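PDB 1G0D: protein-glutamine gamma-glutamyltransferase from Pagrus major, which catalyses the calcium-dependent cross-linking of proteins, joining peptide-bound glutamine to lysine or to other primary amines. Local coordinates for residues S652-D664 with D672-K684. Numbering follows the deposited sequence.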
ATOM      1  N   SER A 652      -0.395  27.862  -4.335  1.00 27.09           N
ATOM      2  CA  SER A 652       0.962  28.218  -3.931  1.00 27.45           C
ATOM      3  C   SER A 652       1.647  27.052  -3.208  1.00 26.88           C
ATOM      4  O   SER A 652       1.278  26.721  -2.076  1.00 30.49           O
ATOM      5  CB  SER A 652       0.903  29.438  -3.011  1.00 26.20           C
ATOM      6  OG  SER A 652       0.633  30.627  -3.746  1.00 28.34           O
ATOM      7  N   PRO A 653       2.683  26.444  -3.828  1.00 21.28           N
ATOM      8  CA  PRO A 653       3.321  25.326  -3.131  1.00 18.13           C
ATOM      9  C   PRO A 653       3.531  25.587  -1.627  1.00 19.90           C
ATOM     10  O   PRO A 653       3.589  26.728  -1.178  1.00 19.88           O
ATOM     11  CB  PRO A 653       4.608  25.118  -3.921  1.00 15.85           C
ATOM     12  CG  PRO A 653       4.244  25.552  -5.305  1.00 15.94           C
ATOM     13  CD  PRO A 653       3.342  26.738  -5.115  1.00 17.79           C
ATOM     14  N   MET A 654       3.594  24.523  -0.840  1.00 16.52           N
ATOM     15  CA  MET A 654       3.751  24.681   0.579  1.00 20.22           C
ATOM     16  C   MET A 654       5.166  24.406   1.035  1.00 23.32           C
ATOM     17  O   MET A 654       5.669  25.041   1.948  1.00 32.08           O
ATOM     18  CB  MET A 654       2.788  23.751   1.284  1.00 22.40           C
ATOM     19  CG  MET A 654       1.377  24.196   1.155  1.00 28.43           C
ATOM     20  SD  MET A 654       0.218  22.996   1.798  1.00 43.98           S
ATOM     21  CE  MET A 654       0.446  21.551   0.645  1.00 32.77           C
ATOM     22  N   ARG A 655       5.812  23.432   0.424  1.00 22.71           N
ATOM     23  CA  ARG A 655       7.183  23.105   0.782  1.00 18.32           C
ATOM     24  C   ARG A 655       8.040  23.070  -0.486  1.00 20.64           C
ATOM     25  O   ARG A 655       7.568  22.923  -1.625  1.00 19.04           O
ATOM     26  CB  ARG A 655       7.253  21.746   1.504  1.00 19.22           C
ATOM     27  CG  ARG A 655       6.708  21.702   2.946  1.00 18.61           C
ATOM     28  CD  ARG A 655       6.834  20.293   3.537  1.00 21.78           C
ATOM     29  NE  ARG A 655       5.742  19.407   3.128  1.00 27.17           N
ATOM     30  CZ  ARG A 655       5.858  18.094   2.940  1.00 25.29           C
ATOM     31  NH1 ARG A 655       7.016  17.498   3.122  1.00 26.51           N
ATOM     32  NH2 ARG A 655       4.807  17.369   2.584  1.00 22.41           N
ATOM     33  N   THR A 656       9.332  23.207  -0.284  1.00 23.46           N
ATOM     34  CA  THR A 656      10.234  23.223  -1.400  1.00 24.08           C
ATOM     35  C   THR A 656      10.639  21.800  -1.722  1.00 21.81           C
ATOM     36  O   THR A 656      10.358  20.897  -0.947  1.00 23.44           O
ATOM     37  CB  THR A 656      11.427  24.120  -1.054  1.00 29.04           C
ATOM     38  OG1 THR A 656      12.426  23.960  -2.057  1.00 41.43           O
ATOM     39  CG2 THR A 656      11.988  23.790   0.338  1.00 32.33           C
ATOM     40  N   GLY A 657      11.250  21.579  -2.882  1.00 19.84           N
ATOM     41  CA  GLY A 657      11.672  20.234  -3.241  1.00 15.39           C
ATOM     42  C   GLY A 657      11.177  19.721  -4.583  1.00 16.18           C
ATOM     43  O   GLY A 657      10.475  20.438  -5.312  1.00 16.00           O
ATOM     44  N   VAL A 658      11.591  18.508  -4.940  1.00 12.58           N
ATOM     45  CA  VAL A 658      11.128  17.892  -6.172  1.00 16.94           C
ATOM     46  C   VAL A 658       9.783  17.235  -5.804  1.00 20.02           C
ATOM     47  O   VAL A 658       9.736  16.244  -5.075  1.00 24.55           O
ATOM     48  CB  VAL A 658      12.109  16.835  -6.676  1.00 16.00           C
ATOM     49  CG1 VAL A 658      11.569  16.206  -7.947  1.00 11.08           C
ATOM     50  CG2 VAL A 658      13.466  17.460  -6.913  1.00 13.21           C
ATOM     51  N   ARG A 659       8.687  17.796  -6.292  1.00 17.24           N
ATOM     52  CA  ARG A 659       7.393  17.283  -5.922  1.00 15.04           C
ATOM     53  C   ARG A 659       6.625  16.789  -7.117  1.00 16.19           C
ATOM     54  O   ARG A 659       6.963  17.088  -8.256  1.00 16.62           O
ATOM     55  CB  ARG A 659       6.637  18.379  -5.187  1.00 15.44           C
ATOM     56  CG  ARG A 659       7.542  19.237  -4.314  1.00 15.29           C
ATOM     57  CD  ARG A 659       6.824  19.740  -3.087  1.00 19.04           C
ATOM     58  NE  ARG A 659       7.637  19.654  -1.883  1.00 22.63           N
ATOM     59  CZ  ARG A 659       7.755  18.568  -1.121  1.00 24.86           C
ATOM     60  NH1 ARG A 659       8.521  18.584  -0.043  1.00 24.94           N
ATOM     61  NH2 ARG A 659       7.113  17.461  -1.430  1.00 29.99           N
ATOM     62  N   LYS A 660       5.606  15.995  -6.841  1.00 15.88           N
ATOM     63  CA  LYS A 660       4.772  15.400  -7.884  1.00 17.83           C
ATOM     64  C   LYS A 660       3.288  15.832  -7.733  1.00 20.45           C
ATOM     65  O   LYS A 660       2.716  15.800  -6.612  1.00 18.22           O
ATOM     66  CB  LYS A 660       4.927  13.871  -7.821  1.00 14.94           C
ATOM     67  CG  LYS A 660       6.372  13.396  -7.946  1.00 18.70           C
ATOM     68  CD  LYS A 660       6.598  12.708  -9.286  1.00 25.92           C
ATOM     69  CE  LYS A 660       8.050  12.747  -9.748  1.00 22.56           C
ATOM     70  NZ  LYS A 660       8.926  12.389  -8.607  1.00 33.14           N
ATOM     71  N   LEU A 661       2.689  16.283  -8.843  1.00 20.46           N
ATOM     72  CA  LEU A 661       1.299  16.742  -8.830  1.00 18.66           C
ATOM     73  C   LEU A 661       0.502  15.641  -9.444  1.00 18.89           C
ATOM     74  O   LEU A 661       0.807  15.181 -10.560  1.00 20.15           O
ATOM     75  CB  LEU A 661       1.130  18.037  -9.613  1.00 14.55           C
ATOM     76  CG  LEU A 661      -0.275  18.625  -9.611  1.00 18.11           C
ATOM     77  CD1 LEU A 661      -0.724  18.988  -8.207  1.00 14.35           C
ATOM     78  CD2 LEU A 661      -0.291  19.841 -10.536  1.00 17.29           C
ATOM     79  N   LEU A 662      -0.495  15.198  -8.677  1.00 18.85           N
ATOM     80  CA  LEU A 662      -1.372  14.088  -9.068  1.00 19.56           C
ATOM     81  C   LEU A 662      -2.794  14.546  -9.417  1.00 18.00           C
ATOM     82  O   LEU A 662      -3.365  15.438  -8.782  1.00 17.62           O
ATOM     83  CB  LEU A 662      -1.438  13.039  -7.944  1.00 15.99           C
ATOM     84  CG  LEU A 662      -0.243  12.130  -7.663  1.00 18.01           C
ATOM     85  CD1 LEU A 662       1.024  12.916  -7.392  1.00 17.54           C
ATOM     86  CD2 LEU A 662      -0.569  11.336  -6.447  1.00 20.53           C
ATOM     87  N   VAL A 663      -3.355  13.942 -10.456  1.00 17.92           N
ATOM     88  CA  VAL A 663      -4.691  14.291 -10.874  1.00 17.50           C
ATOM     89  C   VAL A 663      -5.534  13.093 -11.323  1.00 18.60           C
ATOM     90  O   VAL A 663      -5.068  12.167 -12.014  1.00 15.52           O
ATOM     91  CB  VAL A 663      -4.635  15.348 -12.009  1.00 17.66           C
ATOM     92  CG1 VAL A 663      -6.025  15.754 -12.411  1.00 13.79           C
ATOM     93  CG2 VAL A 663      -3.868  16.559 -11.536  1.00 19.76           C
ATOM     94  N   ASP A 664      -6.788  13.139 -10.883  1.00 20.21           N
ATOM     95  CA  ASP A 664      -7.800  12.161 -11.204  1.00 22.50           C
ATOM     96  C   ASP A 664      -9.010  12.821 -11.913  1.00 24.23           C
ATOM     97  O   ASP A 664      -9.406  13.943 -11.597  1.00 24.72           O
ATOM     98  CB  ASP A 664      -8.269  11.495  -9.918  1.00 22.75           C
ATOM     99  CG  ASP A 664      -9.502  10.652 -10.127  1.00 26.78           C
ATOM    100  OD1 ASP A 664      -9.367   9.490 -10.587  1.00 30.69           O
ATOM    101  OD2 ASP A 664     -10.613  11.155  -9.845  1.00 27.90           O
ATOM    102  N   ASP A 672     -11.735   6.363 -14.058  1.00 23.49           N
ATOM    103  CA  ASP A 672     -10.373   5.872 -13.885  1.00 20.22           C
ATOM    104  C   ASP A 672      -9.432   6.612 -14.846  1.00 19.02           C
ATOM    105  O   ASP A 672      -8.730   6.014 -15.665  1.00 19.76           O
ATOM    106  CB  ASP A 672     -10.386   4.344 -14.144  1.00 24.16           C
ATOM    107  CG  ASP A 672      -9.294   3.584 -13.406  1.00 21.65           C
ATOM    108  OD1 ASP A 672      -8.755   2.617 -13.993  1.00 19.14           O
ATOM    109  OD2 ASP A 672      -8.983   3.929 -12.252  1.00 28.30           O
ATOM    110  N   VAL A 673      -9.433   7.932 -14.790  1.00 17.24           N
ATOM    111  CA  VAL A 673      -8.543   8.680 -15.667  1.00 17.65           C
ATOM    112  C   VAL A 673      -7.516   9.497 -14.847  1.00 18.52           C
ATOM    113  O   VAL A 673      -7.893  10.392 -14.080  1.00 14.39           O
ATOM    114  CB  VAL A 673      -9.362   9.611 -16.603  1.00 16.91           C
ATOM    115  CG1 VAL A 673      -8.426  10.358 -17.523  1.00 16.04           C
ATOM    116  CG2 VAL A 673     -10.357   8.786 -17.408  1.00 11.56           C
ATOM    117  N   LYS A 674      -6.222   9.195 -15.037  1.00 18.84           N
ATOM    118  CA  LYS A 674      -5.149   9.853 -14.295  1.00 16.90           C
ATOM    119  C   LYS A 674      -4.050  10.600 -15.055  1.00 18.37           C
ATOM    120  O   LYS A 674      -3.896  10.515 -16.289  1.00 13.22           O
ATOM    121  CB  LYS A 674      -4.448   8.846 -13.375  1.00 15.00           C
ATOM    122  CG  LYS A 674      -5.239   7.633 -12.989  1.00  8.02           C
ATOM    123  CD  LYS A 674      -6.329   8.060 -12.074  1.00  8.47           C
ATOM    124  CE  LYS A 674      -6.750   6.972 -11.150  1.00  8.90           C
ATOM    125  NZ  LYS A 674      -7.457   7.578  -9.996  1.00  5.80           N
ATOM    126  N   GLY A 675      -3.257  11.303 -14.244  1.00 20.46           N
ATOM    127  CA  GLY A 675      -2.125  12.085 -14.715  1.00 19.30           C
ATOM    128  C   GLY A 675      -1.251  12.499 -13.533  1.00 18.55           C
ATOM    129  O   GLY A 675      -1.773  12.596 -12.401  1.00 13.20           O
ATOM    130  N   VAL A 676       0.057  12.684 -13.795  1.00 19.94           N
ATOM    131  CA  VAL A 676       1.098  13.117 -12.817  1.00 19.74           C
ATOM    132  C   VAL A 676       2.128  13.942 -13.549  1.00 20.38           C
ATOM    133  O   VAL A 676       2.461  13.680 -14.711  1.00 19.58           O
ATOM    134  CB  VAL A 676       2.022  12.005 -12.207  1.00 15.37           C
ATOM    135  CG1 VAL A 676       2.043  12.130 -10.725  1.00 12.85           C
ATOM    136  CG2 VAL A 676       1.639  10.647 -12.671  1.00 17.00           C
ATOM    137  N   THR A 677       2.691  14.896 -12.841  1.00 20.29           N
ATOM    138  CA  THR A 677       3.707  15.708 -13.442  1.00 18.25           C
ATOM    139  C   THR A 677       4.648  15.955 -12.299  1.00 17.25           C
ATOM    140  O   THR A 677       4.227  15.873 -11.146  1.00 14.92           O
ATOM    141  CB  THR A 677       3.120  17.038 -13.935  1.00 21.88           C
ATOM    142  OG1 THR A 677       4.071  17.692 -14.787  1.00 25.14           O
ATOM    143  CG2 THR A 677       2.762  17.950 -12.742  1.00 22.05           C
ATOM    144  N   THR A 678       5.910  16.219 -12.637  1.00 19.56           N
ATOM    145  CA  THR A 678       6.979  16.540 -11.682  1.00 17.21           C
ATOM    146  C   THR A 678       7.184  18.056 -11.734  1.00 16.42           C
ATOM    147  O   THR A 678       7.355  18.655 -12.802  1.00 12.18           O
ATOM    148  CB  THR A 678       8.344  15.901 -12.059  1.00 16.69           C
ATOM    149  OG1 THR A 678       8.236  14.479 -12.130  1.00 21.49           O
ATOM    150  CG2 THR A 678       9.355  16.200 -11.005  1.00 16.54           C
ATOM    151  N   VAL A 679       7.146  18.671 -10.572  1.00 17.05           N
ATOM    152  CA  VAL A 679       7.355  20.099 -10.451  1.00 20.13           C
ATOM    153  C   VAL A 679       8.430  20.365  -9.378  1.00 19.74           C
ATOM    154  O   VAL A 679       8.222  20.017  -8.209  1.00 21.47           O
ATOM    155  CB  VAL A 679       6.012  20.827 -10.048  1.00 20.32           C
ATOM    156  CG1 VAL A 679       6.235  22.325 -10.012  1.00 21.57           C
ATOM    157  CG2 VAL A 679       4.917  20.503 -11.051  1.00 21.47           C
ATOM    158  N   VAL A 680       9.573  20.954  -9.768  1.00 16.73           N
ATOM    159  CA  VAL A 680      10.626  21.285  -8.799  1.00 11.66           C
ATOM    160  C   VAL A 680      10.327  22.635  -8.095  1.00 15.28           C
ATOM    161  O   VAL A 680      10.355  23.699  -8.723  1.00 12.29           O
ATOM    162  CB  VAL A 680      11.998  21.339  -9.486  1.00  9.80           C
ATOM    163  CG1 VAL A 680      13.093  21.478  -8.462  1.00  6.91           C
ATOM    164  CG2 VAL A 680      12.230  20.079 -10.269  1.00 10.24           C
ATOM    165  N   VAL A 681      10.007  22.582  -6.798  1.00 16.49           N
ATOM    166  CA  VAL A 681       9.693  23.792  -6.044  1.00 18.29           C
ATOM    167  C   VAL A 681      10.963  24.417  -5.450  1.00 21.88           C
ATOM    168  O   VAL A 681      11.719  23.797  -4.687  1.00 24.43           O
ATOM    169  CB  VAL A 681       8.651  23.494  -4.934  1.00 21.59           C
ATOM    170  CG1 VAL A 681       8.378  24.731  -4.114  1.00 19.00           C
ATOM    171  CG2 VAL A 681       7.356  23.004  -5.553  1.00 22.01           C
ATOM    172  N   HIS A 682      11.197  25.669  -5.829  1.00 24.57           N
ATOM    173  CA  HIS A 682      12.376  26.387  -5.403  1.00 20.53           C
ATOM    174  C   HIS A 682      12.144  27.347  -4.288  1.00 25.23           C
ATOM    175  O   HIS A 682      11.033  27.608  -3.825  1.00 22.36           O
ATOM    176  CB  HIS A 682      12.957  27.245  -6.534  1.00 14.10           C
ATOM    177  CG  HIS A 682      13.381  26.485  -7.743  1.00 16.65           C
ATOM    178  ND1 HIS A 682      14.581  25.804  -7.818  1.00 20.39           N
ATOM    179  CD2 HIS A 682      12.761  26.287  -8.930  1.00 18.33           C
ATOM    180  CE1 HIS A 682      14.681  25.215  -8.997  1.00 21.18           C
ATOM    181  NE2 HIS A 682      13.589  25.493  -9.693  1.00 21.79           N
ATOM    182  N   LYS A 683      13.291  27.889  -3.938  1.00 32.12           N
ATOM    183  CA  LYS A 683      13.509  28.931  -2.995  1.00 39.04           C
ATOM    184  C   LYS A 683      14.396  28.720  -1.835  1.00 44.57           C
ATOM    185  O   LYS A 683      13.977  28.424  -0.720  1.00 46.78           O
ATOM    186  CB  LYS A 683      12.236  29.582  -2.566  1.00 41.37           C
ATOM    187  CG  LYS A 683      12.184  30.907  -3.242  1.00 45.31           C
ATOM    188  CD  LYS A 683      12.630  31.973  -2.308  1.00 50.45           C
ATOM    189  CE  LYS A 683      11.636  32.083  -1.172  1.00 51.76           C
ATOM    190  NZ  LYS A 683      12.390  32.146   0.087  1.00 58.25           N
ATOM    191  N   LYS A 684      15.655  28.960  -2.192  1.00 49.84           N
ATOM    192  CA  LYS A 684      16.873  28.959  -1.394  1.00 53.19           C
ATOM    193  C   LYS A 684      16.704  29.944  -0.206  1.00 56.59           C
ATOM    194  O   LYS A 684      16.582  29.460   0.954  1.00 58.85           O
ATOM    195  CB  LYS A 684      18.042  29.433  -2.295  1.00 51.79           C
ATOM    196  CG  LYS A 684      18.161  28.811  -3.744  1.00 53.61           C
ATOM    197  CD  LYS A 684      16.915  28.882  -4.705  1.00 49.87           C
ATOM    198  CE  LYS A 684      16.708  27.559  -5.489  1.00 45.24           C
ATOM    199  NZ  LYS A 684      16.738  26.350  -4.605  1.00 42.54           N
TER
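The carboxylate of Asp664 is met at OD1 by Lys674 NZ, 2.8 Å away, on the anti side and 30° out of its plane; OD2 pairs with Arg248. Asp664 has chi1 169°, CG lying anti to the backbone N, which brings OD1 to the ammonium of Lys674, whose NZ also donates to Tyr247 O. At the other end, the carbonyl of Val681 takes two donors: Gly657 N at 2.9 Å and Thr656 OG1 at 2.7 Å, the latter 40° out of the carbonyl plane. Val681 lays CG1 3.2 Å from Arg655 O, while the Pro653 ring lies obliquely over the valine's methyls, CB 3.8 Å from CG1; the segment before the corner at Val658 thus wraps this valine. Antiparallel pairing joins the two strands of the hairpin, with hydrogen-bonded pairs Gly657-Val681, Arg659-Val679, Leu661-Thr677 and Val663-Gly675, the last with one weak bond. Leu662 CD1 lies alongside Val676 CG1 at 3.6 Å, both side chains pointing the same way, and on the other face Leu661 CB meets Thr677 CG2 at 3.5 Å. The hairpin belongs to the C-terminal immunoglobulin-like domain: strand 619-624 continues the sheet beside 659-666, and 595-596 beside 673-682. Leu661 packs on Ala603 and Pro653 on Leu601, both of strand 601-608, whereas Leu662, Lys674 and Val676 touch strand 169-176, where Asp672 adds a salt bridge to Arg171.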